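Local structure of paenibacillus xanthan lyase (Paenibacillus, 6F2P) at residues 782-787 with 792-797. The protein cleaves the polysaccharide xanthan as a lyase, probably by the beta-elimination mechanism of polysaccharide lyase family 8. Sequence-based numbering, arbitrary orientation.
With CA (calcium ion), chain C.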
loop_
_atom_site.group_PDB
_atom_site.type_symbol
_atom_site.label_atom_id
_atom_site.label_comp_id
_atom_site.label_asym_id
_atom_site.label_seq_id
_atom_site.Cartn_x
_atom_site.Cartn_y
_atom_site.Cartn_z
ATOM N N PRO A 782 9.358 -0.942 25.718
ATOM C CA PRO A 782 9.936 0.066 26.610
ATOM C C PRO A 782 8.942 1.190 26.894
ATOM O O PRO A 782 8.003 1.395 26.123
ATOM C CB PRO A 782 11.110 0.600 25.793
ATOM C CG PRO A 782 10.635 0.495 24.386
ATOM C CD PRO A 782 9.773 -0.741 24.319
ATOM N N VAL A 783 9.148 1.901 27.998
ATOM C CA VAL A 783 8.308 3.041 28.349
ATOM C C VAL A 783 9.195 4.265 28.588
ATOM O O VAL A 783 10.291 4.143 29.142
ATOM C CB VAL A 783 7.487 2.756 29.626
ATOM C CG1 VAL A 783 6.570 3.927 29.954
ATOM C CG2 VAL A 783 6.697 1.472 29.474
ATOM N N VAL A 784 8.723 5.435 28.165
ATOM C CA VAL A 784 9.435 6.686 28.405
ATOM C C VAL A 784 9.045 7.284 29.756
ATOM O O VAL A 784 7.863 7.428 30.063
ATOM C CB VAL A 784 9.137 7.720 27.299
ATOM C CG1 VAL A 784 9.747 9.062 27.642
ATOM C CG2 VAL A 784 9.641 7.226 25.954
ATOM N N TYR A 785 10.042 7.626 30.567
ATOM C CA TYR A 785 9.796 8.316 31.826
ATOM C C TYR A 785 10.405 9.715 31.797
ATOM O O TYR A 785 11.399 9.955 31.111
ATOM C CB TYR A 785 10.393 7.530 32.983
ATOM C CG TYR A 785 9.828 6.142 33.139
ATOM C CD1 TYR A 785 8.586 5.942 33.727
ATOM C CD2 TYR A 785 10.541 5.028 32.713
ATOM C CE1 TYR A 785 8.059 4.665 33.878
ATOM C CE2 TYR A 785 10.030 3.749 32.865
ATOM C CZ TYR A 785 8.784 3.575 33.446
ATOM O OH TYR A 785 8.263 2.306 33.595
ATOM N N ASN A 786 9.807 10.641 32.538
ATOM C CA ASN A 786 10.378 11.977 32.653
ATOM C C ASN A 786 11.434 12.051 33.751
ATOM O O ASN A 786 11.361 11.325 34.753
ATOM C CB ASN A 786 9.286 13.019 32.878
ATOM C CG ASN A 786 8.283 13.053 31.748
ATOM O OD1 ASN A 786 8.644 12.907 30.579
ATOM N ND2 ASN A 786 7.011 13.232 32.091
ATOM N N ASP A 787 12.411 12.929 33.547
ATOM C CA ASP A 787 13.567 13.034 34.427
ATOM C C ASP A 787 14.359 14.280 34.047
ATOM O O ASP A 787 14.932 14.350 32.960
ATOM C CB ASP A 787 14.441 11.779 34.297
ATOM C CG ASP A 787 15.547 11.709 35.347
ATOM O OD1 ASP A 787 16.005 12.770 35.820
ATOM O OD2 ASP A 787 15.966 10.580 35.694
ATOM N N GLY A 792 17.072 15.914 27.172
ATOM C CA GLY A 792 15.743 16.101 26.625
ATOM C C GLY A 792 14.658 15.943 27.675
ATOM O O GLY A 792 13.466 15.996 27.367
ATOM N N GLY A 793 15.074 15.736 28.919
ATOM C CA GLY A 793 14.142 15.599 30.024
ATOM C C GLY A 793 13.400 14.279 30.010
ATOM O O GLY A 793 12.429 14.100 30.743
ATOM N N LYS A 794 13.854 13.350 29.174
ATOM C CA LYS A 794 13.209 12.047 29.068
ATOM C C LYS A 794 14.228 10.926 28.945
ATOM O O LYS A 794 15.280 11.089 28.333
ATOM C CB LYS A 794 12.252 12.012 27.873
ATOM C CG LYS A 794 11.074 12.973 27.973
ATOM C CD LYS A 794 10.200 12.905 26.730
ATOM C CE LYS A 794 8.981 13.804 26.869
ATOM N NZ LYS A 794 8.134 13.400 28.027
ATOM N N LYS A 795 13.910 9.783 29.536
ATOM C CA LYS A 795 14.733 8.594 29.383
ATOM C C LYS A 795 13.848 7.425 28.930
ATOM O O LYS A 795 12.629 7.459 29.106
ATOM C CB LYS A 795 15.448 8.272 30.696
ATOM C CG LYS A 795 14.503 7.999 31.849
ATOM C CD LYS A 795 15.205 8.023 33.199
ATOM C CE LYS A 795 14.210 7.729 34.316
ATOM N NZ LYS A 795 14.662 8.251 35.627
ATOM N N LEU A 796 14.456 6.403 28.334
ATOM C CA LEU A 796 13.705 5.242 27.864
ATOM C C LEU A 796 13.973 4.035 28.750
ATOM O O LEU A 796 15.097 3.526 28.799
ATOM C CB LEU A 796 14.046 4.907 26.407
ATOM C CG LEU A 796 13.132 3.849 25.781
ATOM C CD1 LEU A 796 11.702 4.334 25.819
ATOM C CD2 LEU A 796 13.542 3.494 24.361
ATOM N N GLY A 797 12.936 3.585 29.450
ATOM C CA GLY A 797 13.059 2.465 30.363
ATOM C C GLY A 797 12.771 1.167 29.652
ATOM O O GLY A 797 11.638 0.905 29.266
HETATM CA CA CA C . 16.684 11.555 26.401
#
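Val-784 and Leu-796 face each other across an antiparallel beta hairpin whose second strand, 794-798, also pairs antiparallel with strand 891-900, in what is probably a calcium-binding beta sandwich. The ladder is regular: Val-783 with Gly-797 and Tyr-785 with Lys-795 are hydrogen-bonded pairs, whereas Val-784 with Leu-796 and Asn-786 with Lys-794 are non-hydrogen-bonded pairs. The short-segment axes come within 4.6 Å at 145°, evidence of a twisted ribbon.

Packing is tightest at the end away from the turn, where Leu-796 meets Pro-782 and Val-784 and Gly-797 is buried too. Leu-796 CD1 lies 3.6 Å from Val-784 CG2, the two side chains meeting at about a right angle, and its CG reaches Pro-782 CB at 3.8 Å. The leucine's first torsion turns CG away from the backbone N, which brings the branched end over the first strand. On the other face the side chains of Tyr-785 and Val-783 are exposed: Gly-797 CA meets the edge of the Tyr-785 ring at CE2, 4.1 Å away, while Val-783 CG1 sits over one ring face, offset toward its rim.

The more exposed turn-side end depends on polar side chains instead. Lys-794 and Asn-786 run side by side; a bend at the last lysine torsion (chi4 -61°) lets NZ donate a hydrogen bond to Asn-786 OD1 at 2.6 Å, in the plane of the amide carbonyl. On the Tyr-785 face, Lys-795, extended beyond CG, reaches obliquely across to Asp-787; its NZ forms a salt bridge with Asp-787 OD2 at 2.7 Å, meeting that oxygen on its anti side, while Asp-787 OD1 accepts a hydrogen bond from Asn-789 N within the turn. Asp-787 N hydrogen-bonds Gly-793 O at 3.0 Å, the donor lying well above the carbonyl plane.

The second strand's backbone completes a metal site with Glu-769, Glu-771, Ser-791 and Asp-894: Lys-794 O coordinates the calcium ion at 2.4 Å.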